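Local coordinates for uncharacterized protein (Desulfotomaculum acetoxidans, PDB 3U4Y), which is of unknown function but folds as a seven-bladed beta-propeller of the lactonase family, at residues A[276-282]-A[317-323]. Sequence-based numbering, arbitrary orientation.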
ATOM      1  N   ASN A 276      -3.188   0.463  -1.171  1.00 33.53           N
ATOM      2  CA  ASN A 276      -3.716   0.573   0.177  1.00 34.03           C
ATOM      3  C   ASN A 276      -4.808   1.606   0.304  1.00 26.19           C
ATOM      4  O   ASN A 276      -4.616   2.773  -0.016  1.00 26.53           O
ATOM      5  CB  ASN A 276      -2.589   0.777   1.165  1.00 37.05           C
ATOM      6  CG  ASN A 276      -1.732  -0.452   1.277  1.00 47.95           C
ATOM      7  OD1 ASN A 276      -2.234  -1.530   1.591  1.00 62.26           O
ATOM      8  ND2 ASN A 276      -0.452  -0.323   0.961  1.00 44.63           N
ATOM      9  N   GLN A 277      -5.979   1.145   0.719  1.00 20.82           N
ATOM     10  CA  GLN A 277      -7.119   2.025   0.888  1.00 26.04           C
ATOM     11  C   GLN A 277      -7.377   2.314   2.355  1.00 28.21           C
ATOM     12  O   GLN A 277      -8.512   2.589   2.721  1.00 40.05           O
ATOM     13  CB  GLN A 277      -8.387   1.414   0.297  1.00 23.23           C
ATOM     14  CG  GLN A 277      -8.348   1.057  -1.187  1.00 35.14           C
ATOM     15  CD  GLN A 277      -9.716   0.573  -1.688  1.00 45.79           C
ATOM     16  OE1 GLN A 277     -10.568   1.377  -2.085  1.00 49.04           O
ATOM     17  NE2 GLN A 277      -9.937  -0.740  -1.644  1.00 38.54           N
HETATM   18  N   MSE A 278      -6.343   2.238   3.193  1.00 30.33           N
HETATM   19  CA  MSE A 278      -6.493   2.508   4.627  1.00 29.56           C
HETATM   20  C   MSE A 278      -5.153   2.882   5.236  1.00 29.60           C
HETATM   21  O   MSE A 278      -4.130   2.296   4.892  1.00 33.69           O
HETATM   22  CB  MSE A 278      -7.061   1.286   5.347  1.00 31.76           C
HETATM   23  CG  MSE A 278      -7.693   1.542   6.732  1.00 35.05           C
HETATM   24 SE   MSE A 278      -8.299  -0.124   7.641  0.92 56.12          SE
HETATM   25  CE  MSE A 278     -10.075   0.437   8.098  1.00 22.00           C
ATOM     26  N   ALA A 279      -5.150   3.869   6.127  1.00 23.35           N
ATOM     27  CA  ALA A 279      -3.922   4.261   6.808  1.00 29.49           C
ATOM     28  C   ALA A 279      -4.196   4.668   8.237  1.00 34.32           C
ATOM     29  O   ALA A 279      -5.290   5.128   8.561  1.00 38.21           O
ATOM     30  CB  ALA A 279      -3.238   5.385   6.078  1.00 39.08           C
ATOM     31  N   LEU A 280      -3.179   4.500   9.076  1.00 35.97           N
ATOM     32  CA  LEU A 280      -3.225   4.840  10.494  1.00 38.64           C
ATOM     33  C   LEU A 280      -2.570   6.214  10.664  1.00 28.83           C
ATOM     34  O   LEU A 280      -1.497   6.446  10.110  1.00 27.61           O
ATOM     35  CB  LEU A 280      -2.401   3.780  11.241  1.00 39.59           C
ATOM     36  CG  LEU A 280      -2.717   3.042  12.548  1.00 34.22           C
ATOM     37  CD1 LEU A 280      -4.168   3.090  12.955  1.00 32.28           C
ATOM     38  CD2 LEU A 280      -2.256   1.606  12.405  1.00 31.28           C
ATOM     39  N   ASN A 281      -3.193   7.131  11.401  1.00 24.32           N
ATOM     40  CA  ASN A 281      -2.496   8.378  11.778  1.00 33.73           C
ATOM     41  C   ASN A 281      -1.185   8.051  12.505  1.00 44.24           C
ATOM     42  O   ASN A 281      -0.963   6.896  12.872  1.00 46.33           O
ATOM     43  CB  ASN A 281      -3.393   9.318  12.610  1.00 25.87           C
ATOM     44  CG  ASN A 281      -3.787   8.735  13.969  1.00 28.84           C
ATOM     45  OD1 ASN A 281      -3.837   7.523  14.155  1.00 30.18           O
ATOM     46  ND2 ASN A 281      -4.070   9.613  14.923  1.00 36.91           N
ATOM     47  N   LYS A 282      -0.335   9.054  12.696  1.00 46.78           N
ATOM     48  CA  LYS A 282       0.960   8.847  13.337  1.00 46.86           C
ATOM     49  C   LYS A 282       0.811   8.394  14.786  1.00 45.40           C
ATOM     50  O   LYS A 282       1.733   7.819  15.362  1.00 42.24           O
ATOM     51  CB  LYS A 282       1.806  10.120  13.263  1.00 37.97           C
ATOM     52  CG  LYS A 282       1.280  11.268  14.109  1.00 34.02           C
ATOM     53  CD  LYS A 282       2.357  12.315  14.342  1.00 40.32           C
ATOM     54  CE  LYS A 282       1.923  13.678  13.830  1.00 57.47           C
ATOM     55  NZ  LYS A 282       3.069  14.459  13.288  1.00 69.40           N
ATOM     56  N   GLY A 317      -8.773   5.593  -4.852  1.00 34.58           N
ATOM     57  CA  GLY A 317      -7.393   5.196  -5.020  1.00 32.22           C
ATOM     58  C   GLY A 317      -6.650   5.122  -3.703  1.00 31.63           C
ATOM     59  O   GLY A 317      -7.253   5.178  -2.627  1.00 31.18           O
ATOM     60  N   GLY A 318      -5.332   4.994  -3.801  1.00 27.36           N
ATOM     61  CA  GLY A 318      -4.481   4.809  -2.647  1.00 33.72           C
ATOM     62  C   GLY A 318      -4.548   5.953  -1.654  1.00 46.20           C
ATOM     63  O   GLY A 318      -5.149   7.003  -1.917  1.00 48.73           O
ATOM     64  N   ILE A 319      -3.921   5.736  -0.502  1.00 40.48           N
ATOM     65  CA  ILE A 319      -3.881   6.719   0.565  1.00 30.90           C
ATOM     66  C   ILE A 319      -2.656   6.468   1.408  1.00 30.78           C
ATOM     67  O   ILE A 319      -2.295   5.314   1.656  1.00 38.65           O
ATOM     68  CB  ILE A 319      -5.132   6.640   1.453  1.00 30.79           C
ATOM     69  CG1 ILE A 319      -4.923   7.400   2.761  1.00 22.99           C
ATOM     70  CG2 ILE A 319      -5.486   5.206   1.768  1.00 31.01           C
ATOM     71  CD1 ILE A 319      -6.219   7.588   3.530  1.00 22.30           C
ATOM     72  N   ALA A 320      -2.013   7.554   1.835  1.00 27.05           N
ATOM     73  CA  ALA A 320      -0.811   7.488   2.664  1.00 30.54           C
ATOM     74  C   ALA A 320      -0.834   8.569   3.715  1.00 38.22           C
ATOM     75  O   ALA A 320      -1.320   9.666   3.478  1.00 45.71           O
ATOM     76  CB  ALA A 320       0.436   7.625   1.825  1.00 22.13           C
ATOM     77  N   ILE A 321      -0.303   8.262   4.887  1.00 36.25           N
ATOM     78  CA  ILE A 321      -0.252   9.254   5.937  1.00 31.42           C
ATOM     79  C   ILE A 321       1.194   9.476   6.363  1.00 41.89           C
ATOM     80  O   ILE A 321       2.040   8.603   6.200  1.00 43.64           O
ATOM     81  CB  ILE A 321      -1.168   8.859   7.102  1.00 28.41           C
ATOM     82  CG1 ILE A 321      -2.602   8.711   6.591  1.00 27.02           C
ATOM     83  CG2 ILE A 321      -1.092   9.867   8.203  1.00 24.74           C
ATOM     84  CD1 ILE A 321      -3.670   8.909   7.629  1.00 25.21           C
ATOM     85  N   CYS A 322       1.483  10.667   6.868  1.00 57.06           N
ATOM     86  CA  CYS A 322       2.834  11.026   7.257  1.00 52.75           C
ATOM     87  C   CYS A 322       3.263  10.251   8.495  1.00 52.41           C
ATOM     88  O   CYS A 322       2.554  10.250   9.505  1.00 57.11           O
ATOM     89  CB  CYS A 322       2.905  12.522   7.543  1.00 45.45           C
ATOM     90  SG  CYS A 322       4.575  13.074   7.853  1.00 67.04           S
ATOM     91  N   HIS A 323       4.414   9.588   8.417  1.00 45.49           N
ATOM     92  CA  HIS A 323       4.930   8.820   9.554  1.00 43.09           C
ATOM     93  C   HIS A 323       6.424   9.003   9.645  1.00 50.91           C
ATOM     94  O   HIS A 323       7.174   8.317   8.956  1.00 62.90           O
ATOM     95  CB  HIS A 323       4.647   7.319   9.393  1.00 47.54           C
ATOM     96  CG  HIS A 323       3.209   6.941   9.562  1.00 57.40           C
ATOM     97  ND1 HIS A 323       2.605   5.957   8.809  1.00 50.88           N
ATOM     98  CD2 HIS A 323       2.253   7.406  10.400  1.00 70.49           C
ATOM     99  CE1 HIS A 323       1.341   5.841   9.167  1.00 54.50           C
ATOM    100  NE2 HIS A 323       1.100   6.706  10.137  1.00 64.95           N
TER
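Strands 278-280 and 319-321 run side by side in the same direction, 5° apart, with axes 6.2 Å from each other at closest approach; the two strands belong to different sheets, and side chains fill the space between them. A279 points its CB at the facing strand and meets CG1 of I321 at 3.4 Å, while CG1 of I319 stands somewhat farther off, so the small methyl is received between two isoleucines. The CG2 branch of I319 is set between its own backbone N and carbonyl carbon (chi1 165° carries CG1 to the anti position), which lays CG2 against the backbone of Q277 and M278, 3.4 Å from M278 N. Hydrogen bonds close the two ends. At one, I319 N gives a weak, bent bond to N276 O. At the other, the H323 ring turns its edge to the chain: NE2 donates to L280 O at 2.6 Å, the acceptor lying 11° out of the ring plane, and more weakly to N281 O, while CD2 lies 3.5 Å from K282 CA. A leucine in place of H323 would probably leave both carbonyls without this shared donor. As the innermost strands of adjacent propeller blades, the pair lies near the chain's centre: backbone hydrogen bonds join A279 to F288 in its own blade and A320 to I13 in the blade joining both chain ends, and the C322-C51 disulfide ties this end to the following blade.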